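Local coordinates for uncharacterized protein (Mycobacterium smegmatis, PDB 4TMD) that is of unknown function but belongs to the DUF5642 family of the Mog1p/PsbP clan and is probably made with a signal sequence, at residues Q59-P62 against P63-G67; P121-D124 against D125-T128. All blocks are in the same frame, centred on the assembly; numbering follows the deposited sequence.

Interaction 1 (Q59-P62 against P63-G67); sequences QQFP and PGLQG
Between Pro62 and Leu65 the chain reverses in a type I beta turn with Pro63 and Gly64 at its corners, closed by a weak hydrogen bond from Leu65 N to Pro62 O of 3.3 Å. Proline suits the first corner, since its ring holds phi at -66°, close to what this turn requires. The turn lies in the surface loop that leads from helix 53-56 into strand 67-76. On its inner side the Leu65 side chain reaches back across the turn to the Pro62 ring: CG of Leu65 stands 3.8 Å from CG of Pro62, and Leu65 CD1 reaches both CG and CD of that ring, the two side chains meeting at a slant. Leu65 CD1 also comes to the edge of the Phe61 ring, near its plane, 4.3 Å from Phe61 CD2. Phe61 itself is buried against Met159 and Ile161 of strand 158-166 and against Pro33 and Leu36, while Leu65 touches Val92. Before the turn, the Gln59 side-chain amide turns to the carbonyl of the next residue, Gln60, and also bonds Pro93 O and Ser95 N. Gln59 NE2 donates to Gln60 O over 3.0 Å, tilted 23° from the carbonyl plane.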
ATOM      1  N   GLN A  59       2.620   0.737  -7.124  1.00 25.51           N
ATOM      2  CA  GLN A  59       3.857   0.025  -6.829  1.00 23.72           C
ATOM      3  C   GLN A  59       3.843  -1.415  -7.328  1.00 30.42           C
ATOM      4  O   GLN A  59       3.055  -2.247  -6.867  1.00 29.01           O
ATOM      5  CB  GLN A  59       4.138   0.030  -5.331  1.00 27.05           C
ATOM      6  CG  GLN A  59       5.428  -0.701  -4.979  1.00 22.20           C
ATOM      7  CD  GLN A  59       6.652  -0.022  -5.581  1.00 26.41           C
ATOM      8  OE1 GLN A  59       6.858   1.188  -5.415  1.00 23.36           O
ATOM      9  NE2 GLN A  59       7.463  -0.796  -6.299  1.00 26.73           N
ATOM     10  N   GLN A  60       4.746  -1.704  -8.260  1.00 25.70           N
ATOM     11  CA  GLN A  60       4.846  -3.037  -8.840  1.00 37.05           C
ATOM     12  C   GLN A  60       5.946  -3.892  -8.212  1.00 32.62           C
ATOM     13  O   GLN A  60       6.950  -3.384  -7.720  1.00 31.72           O
ATOM     14  CB  GLN A  60       5.081  -2.927 -10.352  1.00 35.44           C
ATOM     15  CG  GLN A  60       3.902  -2.334 -11.107  1.00 39.49           C
ATOM     16  CD  GLN A  60       2.619  -3.123 -10.885  1.00 38.58           C
ATOM     17  OE1 GLN A  60       2.546  -4.313 -11.199  1.00 42.21           O
ATOM     18  NE2 GLN A  60       1.608  -2.466 -10.324  1.00 34.75           N
ATOM     19  N   PHE A  61       5.735  -5.201  -8.233  1.00 34.67           N
ATOM     20  CA  PHE A  61       6.759  -6.155  -7.848  1.00 42.88           C
ATOM     21  C   PHE A  61       7.027  -7.088  -9.023  1.00 51.07           C
ATOM     22  O   PHE A  61       6.210  -7.969  -9.311  1.00 44.83           O
ATOM     23  CB  PHE A  61       6.333  -6.948  -6.615  1.00 34.90           C
ATOM     24  CG  PHE A  61       6.186  -6.108  -5.380  1.00 43.10           C
ATOM     25  CD1 PHE A  61       5.086  -5.284  -5.210  1.00 34.23           C
ATOM     26  CD2 PHE A  61       7.151  -6.144  -4.387  1.00 35.72           C
ATOM     27  CE1 PHE A  61       4.953  -4.510  -4.080  1.00 42.17           C
ATOM     28  CE2 PHE A  61       7.022  -5.378  -3.250  1.00 34.21           C
ATOM     29  CZ  PHE A  61       5.924  -4.559  -3.095  1.00 40.06           C
ATOM     30  N   PRO A  62       8.163  -6.880  -9.714  1.00 44.70           N
ATOM     31  CA  PRO A  62       8.581  -7.697 -10.861  1.00 52.48           C
ATOM     32  C   PRO A  62       8.469  -9.196 -10.574  1.00 55.39           C
ATOM     33  O   PRO A  62       8.753  -9.630  -9.456  1.00 49.71           O
ATOM     34  CB  PRO A  62      10.043  -7.279 -11.087  1.00 46.93           C
ATOM     35  CG  PRO A  62      10.424  -6.452  -9.887  1.00 49.36           C
ATOM     36  CD  PRO A  62       9.159  -5.848  -9.388  1.00 45.69           C
ATOM     37  N   PRO A  63       8.031  -9.977 -11.572  1.00 61.87           N
ATOM     38  CA  PRO A  63       7.738 -11.407 -11.394  1.00 53.52           C
ATOM     39  C   PRO A  63       8.961 -12.277 -11.080  1.00 50.01           C
ATOM     40  O   PRO A  63       8.788 -13.436 -10.710  1.00 49.38           O
ATOM     41  CB  PRO A  63       7.119 -11.807 -12.739  0.70 55.79           C
ATOM     42  CG  PRO A  63       7.544 -10.743 -13.705  1.00 52.93           C
ATOM     43  CD  PRO A  63       7.669  -9.491 -12.915  0.87 54.78           C
ATOM     44  N   GLY A  64      10.168 -11.735 -11.211  1.00 42.53           N
ATOM     45  CA  GLY A  64      11.371 -12.502 -10.924  1.00 50.77           C
ATOM     46  C   GLY A  64      11.913 -12.413  -9.497  1.00 53.21           C
ATOM     47  O   GLY A  64      12.709 -13.259  -9.075  1.00 51.05           O
ATOM     48  N   LEU A  65      11.494 -11.387  -8.758  1.00 45.28           N
ATOM     49  CA  LEU A  65      11.961 -11.164  -7.390  1.00 35.57           C
ATOM     50  C   LEU A  65      11.807 -12.379  -6.489  1.00 35.34           C
ATOM     51  O   LEU A  65      10.772 -13.048  -6.483  1.00 36.07           O
ATOM     52  CB  LEU A  65      11.204 -10.001  -6.743  1.00 47.53           C
ATOM     53  CG  LEU A  65      11.643  -8.552  -6.931  1.00 47.86           C
ATOM     54  CD1 LEU A  65      10.769  -7.683  -6.050  1.00 52.77           C
ATOM     55  CD2 LEU A  65      13.110  -8.347  -6.603  1.00 41.99           C
ATOM     56  N   GLN A  66      12.833 -12.646  -5.698  1.00 32.93           N
ATOM     57  CA  GLN A  66      12.693 -13.609  -4.626  1.00 30.11           C
ATOM     58  C   GLN A  66      12.652 -12.862  -3.301  1.00 35.24           C
ATOM     59  O   GLN A  66      13.262 -11.797  -3.149  1.00 30.94           O
ATOM     60  CB  GLN A  66      13.832 -14.615  -4.657  1.00 36.80           C
ATOM     61  CG  GLN A  66      14.172 -15.056  -6.063  1.00 44.44           C
ATOM     62  CD  GLN A  66      15.206 -16.151  -6.081  1.00 45.60           C
ATOM     63  OE1 GLN A  66      14.976 -17.244  -5.551  1.00 43.58           O
ATOM     64  NE2 GLN A  66      16.363 -15.867  -6.686  1.00 37.80           N
ATOM     65  N   GLY A  67      11.914 -13.409  -2.347  1.00 30.94           N
ATOM     66  CA  GLY A  67      11.822 -12.792  -1.043  1.00 31.77           C
ATOM     67  C   GLY A  67      10.666 -13.312  -0.214  1.00 34.32           C
ATOM     68  O   GLY A  67       9.943 -14.223  -0.618  1.00 29.30           O
TER

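Interaction 2 (P121-D124 against D125-T128); sequences PQID and DART
The segments 121-124 and 125-128 run in nearly opposite directions, 162° apart end to end, and are joined by a type II beta turn from Ile123 to Ala126 that a weak hydrogen bond from Ala126 N to Ile123 O (3.1 Å) closes. Asp125, the second corner residue, has positive phi, as this turn type demands. On one face of the reversal the Ile123 side chain lies against two residues of the returning chain. Its CG2 meets Ala126 CB at 3.8 Å, while its CD1 reaches the Thr128 methyl CG2, also at 3.8 Å, the Ile123 and Thr128 side chains crossing at about a right angle. With CG1 anti to the carbonyl carbon (chi1 -65°), the longer branch of Ile123 is directed to Thr128 and the shorter one to Ala126. The turn lies in the connection of the beta hairpin formed by the neighbouring antiparallel strands 111-118 and 127-137, and Ile123 and Pro121 also touch helix 179-194 through Val190, Leu186 and Ser187. Farther from the turn, the Thr128 hydroxyl donates to Pro121 O in a short bond of 2.6 Å. The rotamer of Thr128 sets OG1 between its own backbone N and carbonyl carbon, and the donor stands above the Pro121 carbonyl plane, 35° out of it. Water 1 sits between the two arms: it accepts from Ile123 N at 2.8 Å, donates to Ala126 O at 3.0 Å and donates a weak bond to Thr128 OG1, bridging backbone groups that do not pair directly. At the tip, OD2 of Asp124 and OD2 of Asp125 lie 6.0 Å apart, not in contact, and Arg194 bonds Asp124 O and touches the Asp125 side chain.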
ATOM      1  N   PRO A 121       4.875  10.172   5.110  1.00 18.29           N
ATOM      2  CA  PRO A 121       5.759  10.702   6.161  1.00 20.61           C
ATOM      3  C   PRO A 121       7.246  10.627   5.840  1.00 16.69           C
ATOM      4  O   PRO A 121       7.699   9.730   5.115  1.00 15.12           O
ATOM      5  CB  PRO A 121       5.445   9.806   7.362  1.00 18.03           C
ATOM      6  CG  PRO A 121       5.001   8.501   6.726  1.00 20.15           C
ATOM      7  CD  PRO A 121       4.194   8.934   5.535  1.00 21.62           C
ATOM      8  N   GLN A 122       8.001  11.567   6.403  1.00 19.54           N
ATOM      9  CA  GLN A 122       9.454  11.499   6.355  1.00 14.26           C
ATOM     10  C   GLN A 122       9.888  10.349   7.229  1.00 15.04           C
ATOM     11  O   GLN A 122       9.502  10.284   8.389  1.00 19.19           O
ATOM     12  CB  GLN A 122      10.100  12.797   6.849  1.00 15.76           C
ATOM     13  CG  GLN A 122      11.627  12.817   6.716  1.00 16.84           C
ATOM     14  CD  GLN A 122      12.222  14.133   7.193  1.00 37.83           C
ATOM     15  OE1 GLN A 122      12.142  15.159   6.505  1.00 23.94           O
ATOM     16  NE2 GLN A 122      12.806  14.117   8.390  1.00 30.53           N
ATOM     17  N   ILE A 123      10.684   9.444   6.679  1.00 14.54           N
ATOM     18  CA  ILE A 123      11.255   8.364   7.467  1.00 16.98           C
ATOM     19  C   ILE A 123      12.760   8.311   7.229  1.00 20.16           C
ATOM     20  O   ILE A 123      13.205   8.224   6.089  1.00 18.27           O
ATOM     21  CB  ILE A 123      10.634   6.994   7.125  1.00 17.63           C
ATOM     22  CG1 ILE A 123       9.150   6.964   7.498  1.00 18.73           C
ATOM     23  CG2 ILE A 123      11.399   5.867   7.869  1.00 15.12           C
ATOM     24  CD1 ILE A 123       8.470   5.632   7.199  1.00 13.61           C
ATOM     25  N   ASP A 124      13.533   8.364   8.308  1.00 20.61           N
ATOM     26  CA  ASP A 124      14.995   8.390   8.205  1.00 23.17           C
ATOM     27  C   ASP A 124      15.552   7.252   7.365  1.00 21.08           C
ATOM     28  O   ASP A 124      15.227   6.075   7.587  1.00 20.67           O
ATOM     29  CB  ASP A 124      15.628   8.355   9.594  1.00 28.48           C
ATOM     30  CG  ASP A 124      15.385   9.638  10.374  1.00 36.90           C
ATOM     31  OD1 ASP A 124      15.167  10.692   9.735  1.00 40.44           O
ATOM     32  OD2 ASP A 124      15.407   9.594  11.627  1.00 59.70           O
ATOM     33  N   ASP A 125      16.381   7.625   6.393  1.00 19.31           N
ATOM     34  CA  ASP A 125      17.065   6.677   5.526  1.00 21.84           C
ATOM     35  C   ASP A 125      16.090   5.766   4.795  1.00 22.79           C
ATOM     36  O   ASP A 125      16.357   4.582   4.599  1.00 20.88           O
ATOM     37  CB  ASP A 125      18.052   5.841   6.335  1.00 27.45           C
ATOM     38  CG  ASP A 125      19.109   6.691   6.997  1.00 45.15           C
ATOM     39  OD1 ASP A 125      19.723   7.527   6.289  1.00 40.33           O
ATOM     40  OD2 ASP A 125      19.307   6.534   8.224  1.00 49.14           O
ATOM     41  N   ALA A 126      14.952   6.324   4.411  1.00 19.03           N
ATOM     42  CA  ALA A 126      13.971   5.593   3.628  1.00 17.50           C
ATOM     43  C   ALA A 126      13.362   6.559   2.636  1.00 16.34           C
ATOM     44  O   ALA A 126      13.361   7.770   2.866  1.00 22.94           O
ATOM     45  CB  ALA A 126      12.888   4.970   4.534  1.00 16.45           C
ATOM     46  N   ARG A 127      12.891   6.039   1.509  1.00 18.02           N
ATOM     47  CA  ARG A 127      12.085   6.845   0.605  1.00 21.27           C
ATOM     48  C   ARG A 127      10.644   6.445   0.837  1.00 18.80           C
ATOM     49  O   ARG A 127      10.342   5.258   0.986  1.00 15.38           O
ATOM     50  CB  ARG A 127      12.481   6.634  -0.862  1.00 23.41           C
ATOM     51  CG  ARG A 127      13.766   7.355  -1.289  1.00 32.31           C
ATOM     52  CD  ARG A 127      14.184   6.884  -2.671  1.00 35.93           C
ATOM     53  NE  ARG A 127      14.438   5.444  -2.654  1.00 49.76           N
ATOM     54  CZ  ARG A 127      14.486   4.660  -3.729  1.00 52.55           C
ATOM     55  NH1 ARG A 127      14.288   5.164  -4.949  1.00 35.24           N
ATOM     56  NH2 ARG A 127      14.729   3.363  -3.574  1.00 43.13           N
ATOM     57  N   THR A 128       9.761   7.427   0.888  1.00 13.88           N
ATOM     58  CA  THR A 128       8.352   7.133   1.082  1.00 14.58           C
ATOM     59  C   THR A 128       7.501   7.788   0.011  1.00 14.54           C
ATOM     60  O   THR A 128       7.778   8.903  -0.448  1.00 18.49           O
ATOM     61  CB  THR A 128       7.870   7.578   2.466  1.00 13.46           C
ATOM     62  OG1 THR A 128       8.101   8.981   2.614  1.00 18.05           O
ATOM     63  CG2 THR A 128       8.621   6.824   3.568  1.00 10.13           C
TER
HETATM   64  O   HOH W   1      11.124   9.414   3.895  1.00 23.70           O

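In the fold
From the N terminus, the chain first passes strand 22-30, helix 33-36, strand 46-48 and helix 53-56, and interaction 1 then turns it into strand 67-76, beside strand 22-30 in the sheet. Strands 79-88, 103-107 and 111-118 follow before interaction 2 reverses the chain into strand 127-137. The two contacts are therefore in series, neither nested nor crossed, and do not touch: their centres lie 21 Å apart and their nearest atoms about 8 Å. Interaction 1 ties its loop to helix 33-36 and strand 158-166, whereas interaction 2 joins adjacent strands and meets the C-terminal helix 179-194. Leu94 is touched by Gln59 and by Arg127, giving the two regions a common neighbour.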